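Long-range contact in Rho GTPase activating protein 15 (Homo sapiens, PDB 3BYI), which activates the GTPase activity of Rho-type GTPases, RAC1 among them, returning them to the inactive GDP-bound state: residues L24-V35 against P140-V149. Numbering follows the deposited sequence.
Sequences LHKVCERENSTV and PPPNRDTMKV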
ATOM      1  N   LEU A  24      -1.891   1.532  11.096  1.00 46.87           N
ATOM      2  CA  LEU A  24      -3.122   1.492  10.295  1.00 44.71           C
ATOM      3  C   LEU A  24      -4.356   1.590  11.211  1.00 44.14           C
ATOM      4  O   LEU A  24      -5.301   2.289  10.919  1.00 45.90           O
ATOM      5  CB  LEU A  24      -3.159   0.195   9.451  1.00 45.54           C
ATOM      6  CG  LEU A  24      -4.373   0.009   8.511  1.00 43.55           C
ATOM      7  CD1 LEU A  24      -4.409   1.091   7.422  1.00 38.06           C
ATOM      8  CD2 LEU A  24      -4.395  -1.380   7.944  1.00 39.69           C
ATOM      9  N   HIS A  25      -4.296   0.916  12.355  1.00 47.59           N
ATOM     10  CA  HIS A  25      -5.421   0.826  13.288  1.00 47.84           C
ATOM     11  C   HIS A  25      -5.731   2.126  13.987  1.00 46.47           C
ATOM     12  O   HIS A  25      -6.897   2.420  14.238  1.00 44.08           O
ATOM     13  CB  HIS A  25      -5.174  -0.272  14.305  1.00 44.37           C
ATOM     14  CG  HIS A  25      -5.081  -1.630  13.676  1.00 52.03           C
ATOM     15  ND1 HIS A  25      -5.166  -2.798  14.397  1.00 54.56           N
ATOM     16  CD2 HIS A  25      -4.947  -2.001  12.382  1.00 54.31           C
ATOM     17  CE1 HIS A  25      -5.062  -3.830  13.585  1.00 54.27           C
ATOM     18  NE2 HIS A  25      -4.921  -3.372  12.354  1.00 49.76           N
ATOM     19  N   LYS A  26      -4.696   2.914  14.243  1.00 45.17           N
ATOM     20  CA  LYS A  26      -4.867   4.243  14.806  1.00 46.38           C
ATOM     21  C   LYS A  26      -5.350   5.233  13.762  1.00 45.71           C
ATOM     22  O   LYS A  26      -6.171   6.089  14.068  1.00 42.91           O
ATOM     23  CB  LYS A  26      -3.564   4.744  15.446  1.00 47.70           C
ATOM     24  CG  LYS A  26      -3.159   3.971  16.708  1.00 53.26           C
ATOM     25  CD  LYS A  26      -2.829   4.922  17.870  1.00 68.37           C
ATOM     26  N   VAL A  27      -4.835   5.138  12.528  1.00 45.22           N
ATOM     27  CA  VAL A  27      -5.302   6.055  11.464  1.00 45.08           C
ATOM     28  C   VAL A  27      -6.802   5.848  11.248  1.00 46.19           C
ATOM     29  O   VAL A  27      -7.578   6.815  11.203  1.00 47.03           O
ATOM     30  CB  VAL A  27      -4.520   5.889  10.152  1.00 46.80           C
ATOM     31  CG1 VAL A  27      -5.219   6.635   8.985  1.00 39.86           C
ATOM     32  CG2 VAL A  27      -3.048   6.343  10.365  1.00 39.76           C
ATOM     33  N   CYS A  28      -7.194   4.580  11.184  1.00 46.46           N
ATOM     34  CA  CYS A  28      -8.549   4.185  10.881  1.00 45.95           C
ATOM     35  C   CYS A  28      -9.462   4.487  12.038  1.00 46.59           C
ATOM     36  O   CYS A  28     -10.587   4.911  11.837  1.00 44.96           O
ATOM     37  CB  CYS A  28      -8.597   2.703  10.476  1.00 43.48           C
ATOM     38  SG  CYS A  28      -8.032   2.365   8.733  1.00 40.70           S
ATOM     39  N   GLU A  29      -8.970   4.331  13.266  1.00 50.34           N
ATOM     40  CA  GLU A  29      -9.808   4.594  14.446  1.00 46.31           C
ATOM     41  C   GLU A  29     -10.169   6.086  14.527  1.00 47.39           C
ATOM     42  O   GLU A  29     -11.319   6.478  14.876  1.00 45.42           O
ATOM     43  CB  GLU A  29      -9.072   4.142  15.700  1.00 49.06           C
ATOM     44  CG  GLU A  29      -9.914   4.082  17.011  1.00 60.42           C
ATOM     45  CD  GLU A  29     -10.817   2.831  17.089  1.00 66.48           C
ATOM     46  OE1 GLU A  29     -10.719   1.947  16.191  1.00 65.06           O
ATOM     47  OE2 GLU A  29     -11.618   2.750  18.055  1.00 74.51           O
ATOM     48  N   ARG A  30      -9.180   6.921  14.226  1.00 46.28           N
ATOM     49  CA  ARG A  30      -9.350   8.379  14.230  1.00 47.72           C
ATOM     50  C   ARG A  30     -10.389   8.852  13.195  1.00 48.55           C
ATOM     51  O   ARG A  30     -11.155   9.748  13.491  1.00 45.65           O
ATOM     52  CB  ARG A  30      -8.006   9.032  13.950  1.00 48.71           C
ATOM     53  CG  ARG A  30      -7.923  10.509  14.201  1.00 55.22           C
ATOM     54  CD  ARG A  30      -6.572  11.059  13.755  1.00 53.20           C
ATOM     55  NE  ARG A  30      -6.504  12.521  13.860  1.00 55.76           N
ATOM     56  CZ  ARG A  30      -6.303  13.182  14.991  1.00 50.46           C
ATOM     57  NH1 ARG A  30      -6.170  12.521  16.138  1.00 63.95           N
ATOM     58  NH2 ARG A  30      -6.249  14.513  14.989  1.00 52.66           N
ATOM     59  N   GLU A  31     -10.400   8.235  12.004  1.00 48.40           N
ATOM     60  CA  GLU A  31     -11.367   8.548  10.928  1.00 45.99           C
ATOM     61  C   GLU A  31     -12.663   7.752  11.007  1.00 46.83           C
ATOM     62  O   GLU A  31     -13.607   8.014  10.229  1.00 44.85           O
ATOM     63  CB  GLU A  31     -10.783   8.234   9.561  1.00 44.62           C
ATOM     64  CG  GLU A  31      -9.471   8.853   9.255  1.00 50.58           C
ATOM     65  CD  GLU A  31      -8.908   8.370   7.929  1.00 50.85           C
ATOM     66  OE1 GLU A  31      -9.381   7.338   7.383  1.00 49.25           O
ATOM     67  OE2 GLU A  31      -8.002   9.056   7.428  1.00 57.38           O
ATOM     68  N   ASN A  32     -12.708   6.785  11.923  1.00 46.31           N
ATOM     69  CA  ASN A  32     -13.858   5.909  12.075  1.00 47.68           C
ATOM     70  C   ASN A  32     -14.100   5.124  10.775  1.00 46.45           C
ATOM     71  O   ASN A  32     -15.219   5.053  10.269  1.00 43.31           O
ATOM     72  CB  ASN A  32     -15.085   6.715  12.494  1.00 46.90           C
ATOM     73  CG  ASN A  32     -16.014   5.934  13.389  1.00 55.39           C
ATOM     74  OD1 ASN A  32     -15.572   5.304  14.356  1.00 61.45           O
ATOM     75  ND2 ASN A  32     -17.322   5.995  13.098  1.00 59.26           N
ATOM     76  N   SER A  33     -13.013   4.548  10.262  1.00 46.56           N
ATOM     77  CA  SER A  33     -12.971   3.876   8.949  1.00 47.49           C
ATOM     78  C   SER A  33     -12.278   2.513   9.094  1.00 45.01           C
ATOM     79  O   SER A  33     -11.768   2.183  10.156  1.00 43.06           O
ATOM     80  CB  SER A  33     -12.212   4.735   7.927  1.00 47.59           C
ATOM     81  OG  SER A  33     -10.826   4.844   8.223  1.00 48.53           O
ATOM     82  N   THR A  34     -12.315   1.714   8.039  1.00 44.21           N
ATOM     83  CA  THR A  34     -11.448   0.545   7.910  1.00 41.94           C
ATOM     84  C   THR A  34     -10.514   0.706   6.727  1.00 43.84           C
ATOM     85  O   THR A  34      -9.661  -0.149   6.472  1.00 45.58           O
ATOM     86  CB  THR A  34     -12.286  -0.743   7.852  1.00 42.96           C
ATOM     87  OG1 THR A  34     -13.240  -0.648   6.797  1.00 45.23           O
ATOM     88  CG2 THR A  34     -13.080  -0.943   9.210  1.00 38.97           C
ATOM     89  N   VAL A  35     -10.673   1.806   5.986  1.00 43.79           N
ATOM     90  CA  VAL A  35      -9.722   2.183   4.960  1.00 43.15           C
ATOM     91  C   VAL A  35      -9.363   3.657   5.098  1.00 43.39           C
ATOM     92  O   VAL A  35     -10.242   4.495   5.103  1.00 44.57           O
ATOM     93  CB  VAL A  35     -10.284   1.954   3.536  1.00 45.27           C
ATOM     94  CG1 VAL A  35      -9.184   2.166   2.528  1.00 37.82           C
ATOM     95  CG2 VAL A  35     -10.883   0.561   3.406  1.00 39.67           C
ATOM     96  N   PRO A 140      -7.519  -8.114  11.020  1.00 44.01           N
ATOM     97  CA  PRO A 140      -8.306  -7.038  11.585  1.00 44.16           C
ATOM     98  C   PRO A 140      -8.975  -6.280  10.426  1.00 43.20           C
ATOM     99  O   PRO A 140      -8.375  -6.113   9.358  1.00 41.17           O
ATOM    100  CB  PRO A 140      -7.264  -6.171  12.295  1.00 44.98           C
ATOM    101  CG  PRO A 140      -6.052  -7.000  12.392  1.00 42.16           C
ATOM    102  CD  PRO A 140      -6.079  -7.889  11.221  1.00 44.58           C
ATOM    103  N   PRO A 141     -10.224  -5.860  10.606  1.00 42.10           N
ATOM    104  CA  PRO A 141     -10.915  -5.283   9.437  1.00 43.67           C
ATOM    105  C   PRO A 141     -10.165  -4.165   8.676  1.00 42.25           C
ATOM    106  O   PRO A 141     -10.297  -4.078   7.464  1.00 43.61           O
ATOM    107  CB  PRO A 141     -12.236  -4.761  10.027  1.00 41.99           C
ATOM    108  CG  PRO A 141     -12.423  -5.555  11.292  1.00 42.68           C
ATOM    109  CD  PRO A 141     -11.068  -5.883  11.811  1.00 43.87           C
ATOM    110  N   PRO A 142      -9.422  -3.290   9.380  1.00 42.43           N
ATOM    111  CA  PRO A 142      -8.658  -2.330   8.588  1.00 43.33           C
ATOM    112  C   PRO A 142      -7.668  -2.943   7.625  1.00 43.01           C
ATOM    113  O   PRO A 142      -7.467  -2.398   6.551  1.00 43.99           O
ATOM    114  CB  PRO A 142      -7.943  -1.475   9.653  1.00 45.08           C
ATOM    115  CG  PRO A 142      -8.748  -1.661  10.892  1.00 40.09           C
ATOM    116  CD  PRO A 142      -9.264  -3.054  10.827  1.00 40.74           C
ATOM    117  N   ASN A 143      -7.068  -4.075   7.979  1.00 44.52           N
ATOM    118  CA  ASN A 143      -6.057  -4.708   7.100  1.00 44.15           C
ATOM    119  C   ASN A 143      -6.731  -5.411   5.926  1.00 40.40           C
ATOM    120  O   ASN A 143      -6.342  -5.238   4.805  1.00 40.15           O
ATOM    121  CB  ASN A 143      -5.164  -5.689   7.897  1.00 42.36           C
ATOM    122  CG  ASN A 143      -4.461  -5.025   9.064  1.00 45.94           C
ATOM    123  OD1 ASN A 143      -5.088  -4.668  10.063  1.00 39.99           O
ATOM    124  ND2 ASN A 143      -3.147  -4.858   8.945  1.00 40.10           N
ATOM    125  N   ARG A 144      -7.762  -6.191   6.217  1.00 42.97           N
ATOM    126  CA  ARG A 144      -8.576  -6.819   5.190  1.00 42.60           C
ATOM    127  C   ARG A 144      -9.227  -5.796   4.241  1.00 43.97           C
ATOM    128  O   ARG A 144      -9.181  -5.962   3.041  1.00 44.91           O
ATOM    129  CB  ARG A 144      -9.687  -7.644   5.843  1.00 43.81           C
ATOM    130  CG  ARG A 144     -10.722  -8.137   4.812  1.00 49.12           C
ATOM    131  CD  ARG A 144     -11.679  -9.172   5.352  1.00 45.25           C
ATOM    132  NE  ARG A 144     -12.465  -8.635   6.433  1.00 47.91           N
ATOM    133  CZ  ARG A 144     -12.235  -8.842   7.727  1.00 56.75           C
ATOM    134  NH1 ARG A 144     -11.227  -9.595   8.165  1.00 53.40           N
ATOM    135  NH2 ARG A 144     -13.037  -8.278   8.594  1.00 47.78           N
ATOM    136  N   ASP A 145      -9.914  -4.786   4.788  1.00 42.83           N
ATOM    137  CA  ASP A 145     -10.616  -3.838   3.944  1.00 42.83           C
ATOM    138  C   ASP A 145      -9.683  -2.969   3.102  1.00 42.38           C
ATOM    139  O   ASP A 145     -10.015  -2.621   1.969  1.00 38.73           O
ATOM    140  CB  ASP A 145     -11.530  -2.929   4.761  1.00 44.22           C
ATOM    141  CG  ASP A 145     -12.686  -3.659   5.373  1.00 43.38           C
ATOM    142  OD1 ASP A 145     -12.897  -4.866   5.085  1.00 44.79           O
ATOM    143  OD2 ASP A 145     -13.381  -3.011   6.173  1.00 48.20           O
ATOM    144  N   THR A 146      -8.545  -2.595   3.672  1.00 42.68           N
ATOM    145  CA  THR A 146      -7.512  -1.853   2.924  1.00 42.98           C
ATOM    146  C   THR A 146      -6.843  -2.730   1.806  1.00 44.99           C
ATOM    147  O   THR A 146      -6.577  -2.257   0.688  1.00 44.77           O
ATOM    148  CB  THR A 146      -6.505  -1.260   3.920  1.00 39.19           C
ATOM    149  OG1 THR A 146      -7.232  -0.401   4.786  1.00 43.49           O
ATOM    150  CG2 THR A 146      -5.355  -0.435   3.259  1.00 39.96           C
ATOM    151  N   MET A 147      -6.600  -4.005   2.105  1.00 46.89           N
ATOM    152  CA  MET A 147      -6.157  -4.944   1.074  1.00 47.16           C
ATOM    153  C   MET A 147      -7.150  -5.055  -0.051  1.00 45.28           C
ATOM    154  O   MET A 147      -6.775  -5.041  -1.214  1.00 46.67           O
ATOM    155  CB  MET A 147      -5.962  -6.353   1.652  1.00 47.30           C
ATOM    156  CG  MET A 147      -4.680  -6.512   2.447  1.00 45.40           C
ATOM    157  SD  MET A 147      -4.525  -8.175   3.021  1.00 47.40           S
ATOM    158  CE  MET A 147      -3.309  -7.974   4.345  1.00 40.20           C
ATOM    159  N   LYS A 148      -8.425  -5.199   0.282  1.00 44.87           N
ATOM    160  CA  LYS A 148      -9.453  -5.316  -0.762  1.00 45.48           C
ATOM    161  C   LYS A 148      -9.479  -4.094  -1.675  1.00 44.94           C
ATOM    162  O   LYS A 148      -9.472  -4.219  -2.892  1.00 45.53           O
ATOM    163  CB  LYS A 148     -10.823  -5.521  -0.151  1.00 47.02           C
ATOM    164  CG  LYS A 148     -11.890  -5.878  -1.174  1.00 43.12           C
ATOM    165  CD  LYS A 148     -13.232  -6.088  -0.546  1.00 48.24           C
ATOM    166  CE  LYS A 148     -14.280  -6.508  -1.601  1.00 52.78           C
ATOM    167  NZ  LYS A 148     -15.358  -7.333  -0.946  1.00 52.76           N
ATOM    168  N   VAL A 149      -9.500  -2.910  -1.077  1.00 44.59           N
ATOM    169  CA  VAL A 149      -9.517  -1.672  -1.841  1.00 43.81           C
ATOM    170  C   VAL A 149      -8.224  -1.542  -2.710  1.00 44.60           C
ATOM    171  O   VAL A 149      -8.304  -1.240  -3.902  1.00 46.55           O
ATOM    172  CB  VAL A 149      -9.763  -0.452  -0.885  1.00 43.27           C
ATOM    173  CG1 VAL A 149      -9.384   0.848  -1.518  1.00 45.34           C
ATOM    174  CG2 VAL A 149     -11.232  -0.393  -0.421  1.00 43.05           C
TER
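In the all-helical RhoGAP domain, His25 and Leu24 of helix 24-31, with Thr34 and Val35 just beyond it, grip the proline-rich start of helix 141-159; the two short helical segments run nearly perpendicular (88°). His25 NE2 donates to Asn143 OD1 at 2.6 Å, the N-H...O angle of 162° showing a nearly straight bond. The acceptor lies near the imidazole plane and is met on a lone pair, although ring and amide stand almost perpendicular. Asn143 ND2 bonds Leu107 O, which fixes the amide's flip. His25 CE1 rests 3.5 Å from Pro140 CB. Cutting His25 back to an alanine is likely to leave Asn143 OD1 without this donor and open a gap beside Pro140. With CG trans to its backbone N (chi1 -178°), Leu24 brings CD2 to 3.9 Å from Pro142 CB. Thr34 OG1 donates to Asp145 OD2, although the modelled 2.4 Å is too short to trust as a length. Thr146 OG1 lies 3.0 Å from Thr34 O and 2.7 Å from Pro142 O, so its one proton has two possible acceptors. Val35 CG2 meets Val149 CG2 at 4.0 Å; on helix 37-49, Lys40 touches Val35 and Ile43 touches Val149, while Pro36, leading into that helix, contacts Leu24 and Thr146.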